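PDB 6IQT: Cag pathogenicity island protein (Cag10), which probably serves, as a VirB8 homologue, as an inner-membrane assembly component of the Cag type IV secretion system, this chain being its soluble NTF2-like domain. Local coordinates for residues Leu107-Thr112 / Val131-Asp136; Ile113-Asp118 / Tyr125-Gln130. One frame throughout, in Å; residues are numbered along the deposited sequence.

Contact 1: Leu107-Thr112 / Val131-Asp136; sequences LTFFIT and VTIYYD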
ATOM      1  N   LEU A 107      -2.301 -10.412  -3.904  1.00 19.42           N
ATOM      2  CA  LEU A 107      -1.343 -11.068  -3.026  1.00 18.97           C
ATOM      3  C   LEU A 107      -1.072 -10.172  -1.820  1.00 27.30           C
ATOM      4  O   LEU A 107      -0.951  -8.954  -1.961  1.00 23.11           O
ATOM      5  CB  LEU A 107      -0.036 -11.352  -3.781  1.00 17.82           C
ATOM      6  CG  LEU A 107      -0.081 -12.181  -5.071  1.00 21.22           C
ATOM      7  CD1 LEU A 107       1.317 -12.274  -5.698  1.00 22.33           C
ATOM      8  CD2 LEU A 107      -0.625 -13.590  -4.799  1.00 22.67           C
ATOM      9  N   THR A 108      -0.991 -10.757  -0.623  1.00 26.56           N
ATOM     10  CA  THR A 108      -0.685  -9.960   0.566  1.00 27.28           C
ATOM     11  C   THR A 108       0.422 -10.645   1.362  1.00 24.05           C
ATOM     12  O   THR A 108       0.414 -11.868   1.536  1.00 21.71           O
ATOM     13  CB  THR A 108      -1.949  -9.731   1.450  1.00 31.19           C
ATOM     14  OG1 THR A 108      -2.631 -10.971   1.653  1.00 38.34           O
ATOM     15  CG2 THR A 108      -2.925  -8.775   0.779  1.00 27.27           C
ATOM     16  N   PHE A 109       1.395  -9.860   1.819  1.00 20.27           N
ATOM     17  CA  PHE A 109       2.546 -10.438   2.506  1.00 20.14           C
ATOM     18  C   PHE A 109       3.302  -9.312   3.192  1.00 26.80           C
ATOM     19  O   PHE A 109       3.005  -8.127   3.003  1.00 24.45           O
ATOM     20  CB  PHE A 109       3.474 -11.195   1.540  1.00 23.63           C
ATOM     21  CG  PHE A 109       3.834 -10.404   0.309  1.00 23.33           C
ATOM     22  CD1 PHE A 109       4.953  -9.585   0.302  1.00 21.44           C
ATOM     23  CD2 PHE A 109       3.046 -10.480  -0.844  1.00 25.30           C
ATOM     24  CE1 PHE A 109       5.282  -8.837  -0.841  1.00 25.99           C
ATOM     25  CE2 PHE A 109       3.371  -9.746  -1.979  1.00 22.56           C
ATOM     26  CZ  PHE A 109       4.490  -8.926  -1.976  1.00 30.24           C
ATOM     27  N   PHE A 110       4.293  -9.696   3.984  1.00 24.13           N
ATOM     28  CA  PHE A 110       5.159  -8.744   4.659  1.00 23.95           C
ATOM     29  C   PHE A 110       6.526  -8.769   3.992  1.00 19.52           C
ATOM     30  O   PHE A 110       6.956  -9.805   3.479  1.00 24.12           O
ATOM     31  CB  PHE A 110       5.310  -9.081   6.150  1.00 25.17           C
ATOM     32  CG  PHE A 110       4.035  -8.914   6.946  1.00 30.10           C
ATOM     33  CD1 PHE A 110       3.634  -7.662   7.387  1.00 35.06           C
ATOM     34  CD2 PHE A 110       3.247 -10.007   7.258  1.00 39.73           C
ATOM     35  CE1 PHE A 110       2.470  -7.507   8.128  1.00 37.27           C
ATOM     36  CE2 PHE A 110       2.083  -9.854   7.999  1.00 44.46           C
ATOM     37  CZ  PHE A 110       1.697  -8.608   8.432  1.00 40.23           C
ATOM     38  N   ILE A 111       7.220  -7.627   4.029  1.00 22.62           N
ATOM     39  CA  ILE A 111       8.598  -7.569   3.552  1.00 25.54           C
ATOM     40  C   ILE A 111       9.485  -6.960   4.628  1.00 29.42           C
ATOM     41  O   ILE A 111       9.041  -6.216   5.501  1.00 25.12           O
ATOM     42  CB  ILE A 111       8.769  -6.781   2.228  1.00 27.14           C
ATOM     43  CG1 ILE A 111       8.466  -5.301   2.413  1.00 21.86           C
ATOM     44  CG2 ILE A 111       7.917  -7.375   1.117  1.00 26.24           C
ATOM     45  CD1 ILE A 111       8.899  -4.477   1.201  1.00 26.94           C
ATOM     46  N   THR A 112      10.758  -7.306   4.558  1.00 27.61           N
ATOM     47  CA  THR A 112      11.774  -6.726   5.416  1.00 35.38           C
ATOM     48  C   THR A 112      12.823  -6.115   4.502  1.00 30.66           C
ATOM     49  O   THR A 112      13.240  -6.749   3.526  1.00 31.35           O
ATOM     50  CB  THR A 112      12.373  -7.788   6.357  1.00 42.04           C
ATOM     51  OG1 THR A 112      11.350  -8.280   7.239  1.00 43.59           O
ATOM     52  CG2 THR A 112      13.478  -7.200   7.198  1.00 42.71           C
ATOM     53  N   VAL A 131       2.589  -5.403   2.295  1.00 26.53           N
ATOM     54  CA  VAL A 131       2.505  -5.084   0.879  1.00 24.20           C
ATOM     55  C   VAL A 131       1.359  -5.882   0.287  1.00 25.69           C
ATOM     56  O   VAL A 131       1.208  -7.071   0.588  1.00 26.01           O
ATOM     57  CB  VAL A 131       3.826  -5.418   0.136  1.00 27.14           C
ATOM     58  CG1 VAL A 131       3.661  -5.288  -1.385  1.00 29.48           C
ATOM     59  CG2 VAL A 131       4.982  -4.565   0.657  1.00 31.35           C
ATOM     60  N   THR A 132       0.598  -5.234  -0.587  1.00 25.99           N
ATOM     61  CA  THR A 132      -0.448  -5.852  -1.394  1.00 24.31           C
ATOM     62  C   THR A 132      -0.137  -5.602  -2.863  1.00 23.63           C
ATOM     63  O   THR A 132       0.052  -4.452  -3.267  1.00 26.14           O
ATOM     64  CB  THR A 132      -1.813  -5.235  -1.062  1.00 35.99           C
ATOM     65  OG1 THR A 132      -2.070  -5.343   0.341  1.00 37.62           O
ATOM     66  CG2 THR A 132      -2.918  -5.899  -1.859  1.00 29.16           C
ATOM     67  N   ILE A 133      -0.103  -6.649  -3.679  1.00 22.04           N
ATOM     68  CA  ILE A 133       0.056  -6.405  -5.109  1.00 23.74           C
ATOM     69  C   ILE A 133      -1.096  -7.068  -5.854  1.00 23.91           C
ATOM     70  O   ILE A 133      -1.645  -8.092  -5.436  1.00 22.66           O
ATOM     71  CB  ILE A 133       1.414  -6.873  -5.699  1.00 34.56           C
ATOM     72  CG1 ILE A 133       1.477  -8.385  -5.814  1.00 39.96           C
ATOM     73  CG2 ILE A 133       2.643  -6.295  -4.951  1.00 32.99           C
ATOM     74  CD1 ILE A 133       2.293  -8.838  -7.004  1.00 49.19           C
ATOM     75  N   TYR A 134      -1.451  -6.474  -6.986  1.00 19.83           N
ATOM     76  CA  TYR A 134      -2.461  -7.015  -7.881  1.00 22.75           C
ATOM     77  C   TYR A 134      -1.774  -7.388  -9.184  1.00 21.27           C
ATOM     78  O   TYR A 134      -1.031  -6.576  -9.743  1.00 23.65           O
ATOM     79  CB  TYR A 134      -3.568  -5.987  -8.123  1.00 24.84           C
ATOM     80  CG  TYR A 134      -4.304  -5.577  -6.863  1.00 25.56           C
ATOM     81  CD1 TYR A 134      -3.771  -4.647  -5.982  1.00 22.71           C
ATOM     82  CD2 TYR A 134      -5.534  -6.133  -6.554  1.00 23.35           C
ATOM     83  CE1 TYR A 134      -4.468  -4.275  -4.812  1.00 24.87           C
ATOM     84  CE2 TYR A 134      -6.211  -5.787  -5.405  1.00 27.39           C
ATOM     85  CZ  TYR A 134      -5.685  -4.856  -4.542  1.00 30.41           C
ATOM     86  OH  TYR A 134      -6.394  -4.516  -3.404  1.00 29.29           O
ATOM     87  N   TYR A 135      -2.015  -8.606  -9.677  1.00 21.58           N
ATOM     88  CA  TYR A 135      -1.292  -9.064 -10.855  1.00 22.63           C
ATOM     89  C   TYR A 135      -2.216  -9.824 -11.801  1.00 22.47           C
ATOM     90  O   TYR A 135      -3.287 -10.307 -11.425  1.00 23.69           O
ATOM     91  CB  TYR A 135      -0.079  -9.961 -10.487  1.00 20.63           C
ATOM     92  CG  TYR A 135      -0.485 -11.362 -10.100  1.00 20.70           C
ATOM     93  CD1 TYR A 135      -0.775 -11.671  -8.783  1.00 19.99           C
ATOM     94  CD2 TYR A 135      -0.602 -12.375 -11.064  1.00 24.86           C
ATOM     95  CE1 TYR A 135      -1.169 -12.957  -8.409  1.00 22.57           C
ATOM     96  CE2 TYR A 135      -1.012 -13.656 -10.704  1.00 24.62           C
ATOM     97  CZ  TYR A 135      -1.302 -13.938  -9.383  1.00 24.25           C
ATOM     98  OH  TYR A 135      -1.696 -15.210  -9.023  1.00 23.88           O
ATOM     99  N   ASP A 136      -1.755  -9.929 -13.043  1.00 23.30           N
ATOM    100  CA  ASP A 136      -2.307 -10.875 -14.005  1.00 23.69           C
ATOM    101  C   ASP A 136      -1.175 -11.273 -14.940  1.00 25.85           C
ATOM    102  O   ASP A 136      -0.092 -10.685 -14.906  1.00 28.67           O
ATOM    103  CB  ASP A 136      -3.501 -10.274 -14.753  1.00 29.91           C
ATOM    104  CG  ASP A 136      -4.363 -11.327 -15.456  1.00 41.52           C
ATOM    105  OD1 ASP A 136      -4.079 -12.545 -15.364  1.00 39.64           O
ATOM    106  OD2 ASP A 136      -5.349 -10.915 -16.099  1.00 46.57           O
TER
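With chi1 at 49°, the ring of Phe-109 is set between its own backbone N and carbonyl carbon and leans across the strand pair to Val-131, whose CG1, anti to the backbone N (171°), turns to meet it. CZ of Phe-109 stands 3.8 Å from CG1 of Val-131, while the carbonyl O of Val-131 lies over the centre of one ring face. The other branch of Val-131, CG2, packs 4.0 Å from CD1 of Ile-111, so this valine is shared between two hydrophobic neighbours. Leu-107 meets the Tyr-135 ring at its edge: its CG is 3.6 Å from CE1 of Tyr-135, the two side chains crossing at about a right angle. CD1 of Leu-107 also touches CD1 of Ile-133 at 3.8 Å. Beneath these groups run antiparallel backbone bonds in reciprocal pairs, joining Leu-107 to Ile-133 and Phe-109 to Val-131; the bond from Val-131 N to Phe-109 O measures 2.8 Å. Between them sits the non-hydrogen-bonded pair Thr-108 and Thr-132, on the opposite sheet face, their side chains alongside with CG2 of Thr-108 3.6 Å from OG1 of Thr-132; Ile-148 of the second subunit packs on Thr-108. These are the two central strands of the four-stranded antiparallel sheet. Helix 30-43 covers the Leu-107, Phe-109 and Tyr-135 face through Val-31, Thr-35 and Val-39, as expected of an NTF2-like curved sheet packed on helices. Strand 84-98 flanks segment 107-112, and strand 154-163 flanks 131-136.

Contact 2: Ile113-Asp118 / Tyr125-Gln130; sequences IKITPD and YITKKQ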
ATOM      1  N   ILE A 113      13.194  -4.872   4.773  1.00 32.01           N
ATOM      2  CA  ILE A 113      14.209  -4.165   3.999  1.00 33.95           C
ATOM      3  C   ILE A 113      15.402  -3.921   4.919  1.00 35.54           C
ATOM      4  O   ILE A 113      15.271  -3.270   5.967  1.00 33.25           O
ATOM      5  CB  ILE A 113      13.676  -2.846   3.419  1.00 29.42           C
ATOM      6  CG1 ILE A 113      12.380  -3.086   2.628  1.00 25.69           C
ATOM      7  CG2 ILE A 113      14.737  -2.178   2.540  1.00 33.81           C
ATOM      8  CD1 ILE A 113      11.742  -1.820   2.065  1.00 30.10           C
ATOM      9  N   LYS A 114      16.561  -4.453   4.539  1.00 32.89           N
ATOM     10  CA  LYS A 114      17.791  -4.236   5.295  1.00 33.36           C
ATOM     11  C   LYS A 114      18.574  -3.109   4.629  1.00 35.90           C
ATOM     12  O   LYS A 114      18.951  -3.215   3.455  1.00 33.17           O
ATOM     13  CB  LYS A 114      18.632  -5.507   5.389  1.00 33.19           C
ATOM     14  CG  LYS A 114      19.894  -5.331   6.249  1.00 41.84           C
ATOM     15  CD  LYS A 114      20.640  -6.645   6.473  1.00 54.40           C
ATOM     16  CE  LYS A 114      20.980  -7.357   5.163  1.00 65.76           C
ATOM     17  NZ  LYS A 114      21.896  -6.560   4.300  1.00 70.84           N
ATOM     18  N   ILE A 115      18.783  -2.030   5.372  1.00 34.52           N
ATOM     19  CA  ILE A 115      19.489  -0.853   4.891  1.00 39.29           C
ATOM     20  C   ILE A 115      20.850  -0.819   5.580  1.00 42.57           C
ATOM     21  O   ILE A 115      20.934  -0.806   6.814  1.00 44.39           O
ATOM     22  CB  ILE A 115      18.673   0.423   5.147  1.00 51.20           C
ATOM     23  CG1 ILE A 115      17.521   0.513   4.135  1.00 46.19           C
ATOM     24  CG2 ILE A 115      19.545   1.648   5.075  1.00 56.72           C
ATOM     25  CD1 ILE A 115      16.199   0.911   4.740  1.00 47.12           C
ATOM     26  N   THR A 116      21.917  -0.877   4.793  1.00 42.64           N
ATOM     27  CA  THR A 116      23.273  -0.771   5.328  1.00 49.72           C
ATOM     28  C   THR A 116      23.983   0.341   4.565  1.00 53.54           C
ATOM     29  O   THR A 116      24.176   0.226   3.338  1.00 46.21           O
ATOM     30  CB  THR A 116      24.031  -2.097   5.240  1.00 57.05           C
ATOM     31  OG1 THR A 116      24.164  -2.496   3.873  1.00 55.64           O
ATOM     32  CG2 THR A 116      23.296  -3.207   5.988  1.00 63.61           C
ATOM     33  N   PRO A 117      24.326   1.450   5.213  1.00 64.70           N
ATOM     34  CA  PRO A 117      25.047   2.512   4.504  1.00 72.82           C
ATOM     35  C   PRO A 117      26.503   2.139   4.268  1.00 76.14           C
ATOM     36  O   PRO A 117      27.169   1.569   5.138  1.00 70.71           O
ATOM     37  CB  PRO A 117      24.910   3.718   5.443  1.00 67.62           C
ATOM     38  CG  PRO A 117      23.654   3.426   6.206  1.00 66.14           C
ATOM     39  CD  PRO A 117      23.751   1.951   6.472  1.00 66.03           C
ATOM     40  N   ASP A 118      26.983   2.463   3.061  1.00 76.72           N
ATOM     41  CA  ASP A 118      28.369   2.231   2.663  1.00 81.91           C
ATOM     42  C   ASP A 118      29.350   3.138   3.394  1.00 87.01           C
ATOM     43  O   ASP A 118      30.559   2.883   3.341  1.00 86.12           O
ATOM     44  CB  ASP A 118      28.531   2.435   1.149  1.00 77.50           C
ATOM     45  CG  ASP A 118      27.566   1.586   0.331  1.00 72.27           C
ATOM     46  OD1 ASP A 118      26.488   1.240   0.852  1.00 71.22           O
ATOM     47  OD2 ASP A 118      27.877   1.271  -0.836  1.00 71.23           O
ATOM     48  N   TYR A 125      20.036  -0.828   9.628  1.00 49.90           N
ATOM     49  CA  TYR A 125      18.717  -0.803  10.225  1.00 49.76           C
ATOM     50  C   TYR A 125      17.714  -1.509   9.326  1.00 53.34           C
ATOM     51  O   TYR A 125      17.848  -1.527   8.100  1.00 46.13           O
ATOM     52  CB  TYR A 125      18.250   0.615  10.553  1.00 55.83           C
ATOM     53  CG  TYR A 125      17.908   1.588   9.443  1.00 57.62           C
ATOM     54  CD1 TYR A 125      16.646   1.590   8.871  1.00 60.94           C
ATOM     55  CD2 TYR A 125      18.808   2.588   9.036  1.00 63.75           C
ATOM     56  CE1 TYR A 125      16.311   2.510   7.883  1.00 62.75           C
ATOM     57  CE2 TYR A 125      18.467   3.508   8.054  1.00 66.10           C
ATOM     58  CZ  TYR A 125      17.238   3.467   7.484  1.00 65.94           C
ATOM     59  OH  TYR A 125      16.923   4.385   6.509  1.00 65.84           O
ATOM     60  N   ILE A 126      16.686  -2.061   9.960  1.00 49.48           N
ATOM     61  CA  ILE A 126      15.675  -2.876   9.293  1.00 48.76           C
ATOM     62  C   ILE A 126      14.363  -2.102   9.284  1.00 44.35           C
ATOM     63  O   ILE A 126      13.964  -1.532  10.308  1.00 43.07           O
ATOM     64  CB  ILE A 126      15.510  -4.240   9.994  1.00 48.68           C
ATOM     65  CG1 ILE A 126      16.667  -5.173   9.632  1.00 45.95           C
ATOM     66  CG2 ILE A 126      14.177  -4.880   9.647  1.00 55.40           C
ATOM     67  CD1 ILE A 126      17.001  -6.179  10.717  1.00 45.57           C
ATOM     68  N   THR A 127      13.706  -2.051   8.129  1.00 40.03           N
ATOM     69  CA  THR A 127      12.336  -1.574   8.074  1.00 38.11           C
ATOM     70  C   THR A 127      11.433  -2.713   7.606  1.00 36.35           C
ATOM     71  O   THR A 127      11.880  -3.641   6.931  1.00 32.67           O
ATOM     72  CB  THR A 127      12.193  -0.330   7.176  1.00 46.17           C
ATOM     73  OG1 THR A 127      12.329  -0.686   5.801  1.00 45.57           O
ATOM     74  CG2 THR A 127      13.257   0.712   7.523  1.00 52.67           C
ATOM     75  N   LYS A 128      10.169  -2.664   8.012  1.00 32.05           N
ATOM     76  CA  LYS A 128       9.206  -3.708   7.686  1.00 31.73           C
ATOM     77  C   LYS A 128       7.960  -3.046   7.125  1.00 30.30           C
ATOM     78  O   LYS A 128       7.588  -1.951   7.559  1.00 31.89           O
ATOM     79  CB  LYS A 128       8.859  -4.571   8.922  1.00 35.09           C
ATOM     80  CG  LYS A 128      10.022  -5.436   9.443  1.00 44.09           C
ATOM     81  CD  LYS A 128       9.926  -5.680  10.946  1.00 48.32           C
ATOM     82  CE  LYS A 128      11.299  -5.542  11.619  1.00 61.45           C
ATOM     83  NZ  LYS A 128      11.482  -4.207  12.299  1.00 58.58           N
ATOM     84  N   LYS A 129       7.340  -3.698   6.140  1.00 27.88           N
ATOM     85  CA  LYS A 129       6.156  -3.174   5.475  1.00 26.31           C
ATOM     86  C   LYS A 129       5.182  -4.314   5.228  1.00 27.89           C
ATOM     87  O   LYS A 129       5.588  -5.464   5.061  1.00 25.78           O
ATOM     88  CB  LYS A 129       6.484  -2.521   4.123  1.00 28.97           C
ATOM     89  CG  LYS A 129       7.288  -1.217   4.180  1.00 38.48           C
ATOM     90  CD  LYS A 129       7.808  -0.862   2.793  1.00 41.98           C
ATOM     91  CE  LYS A 129       8.269   0.585   2.705  1.00 49.44           C
ATOM     92  NZ  LYS A 129       9.195   0.917   3.815  1.00 55.36           N
ATOM     93  N   GLN A 130       3.897  -3.984   5.172  1.00 28.97           N
ATOM     94  CA  GLN A 130       2.903  -4.907   4.646  1.00 29.07           C
ATOM     95  C   GLN A 130       2.552  -4.465   3.232  1.00 24.20           C
ATOM     96  O   GLN A 130       2.296  -3.285   2.991  1.00 25.99           O
ATOM     97  CB  GLN A 130       1.641  -4.963   5.514  1.00 28.83           C
ATOM     98  CG  GLN A 130       0.680  -6.032   5.026  1.00 36.61           C
ATOM     99  CD  GLN A 130      -0.756  -5.743   5.395  1.00 58.71           C
ATOM    100  OE1 GLN A 130      -1.292  -6.336   6.329  1.00 61.31           O
ATOM    101  NE2 GLN A 130      -1.391  -4.827   4.663  1.00 62.02           N
TER
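One face of the Tyr-125 ring receives Ile-115, whose CG2 lies 3.6 Å above the ring plane, offset toward the rim, in a CH-pi contact; at the ring edge, in its plane, sits CG2 of Thr-127 from the same strand. The second branch of Ile-115 reaches the ring as well, CD1 coming 3.5 Å from CE1 of Tyr-125, so both methyl ends of the isoleucine lie over the same face, CG2 toward CE2 and CD1 toward CE1. With chi1 at -75°, Ile-115 sends its CG1 arm and its CG2 methyl to the ring together; chi1 of 69° swings the Tyr-125 ring back over them. CD1 of Ile-115 also meets CG2 of Thr-127 at 4.1 Å. Farther along the same face, CB of Ile-113 packs 3.5 Å from OG1 of Thr-127, and CD1 of Ile-113 lies 4.1 Å from CD of Lys-129, whose bent end brings NZ about as near.

The backbones are joined by two reciprocal pairs of hydrogen bonds, Ile-113 with Thr-127 and Ile-115 with Tyr-125; the straightest, from Ile-113 N to Thr-127 O, is 2.8 Å long with 176° at the hydrogen. Lys-114 and Ile-126 form the intervening non-hydrogen-bonded pair on the other face, and CA of Ile-126 makes a CA-H...O contact of 3.4 Å with O of Ile-113. This is the partly buried outer end of the hairpin formed by strands 105-117 and 125-137. On one flank, strand 84-98 makes backbone hydrogen bonds, Glu-87 with Lys-114 and Arg-85 with Thr-116, and its Ala-88 and Val-84 touch Ile-113 and Ile-115. On the other, Ile-161 of strand 154-163 packs against Lys-129.

How the contacts relate
Three helices and strand 84-98 come first along the chain; strand 105-117 then passes through segment 107-112 of contact 1 and, without a break, segment 113-118 of contact 2. After a short connection the chain returns as strand 125-137, meeting contact 2 first through 125-130 and contact 1 next through 131-136. Contact 2 thus closes the short inner loop and contact 1 the wider one around it: they nest and do not cross. Their centres lie 18 Å apart on one continuous hairpin, joined midway by a probable hydrogen bond from Ile-111 N to Lys-129 O. Contact 1 joins the two strands in the middle of the sheet, beneath helix 30-43; contact 2 carries the pairing on toward the turn.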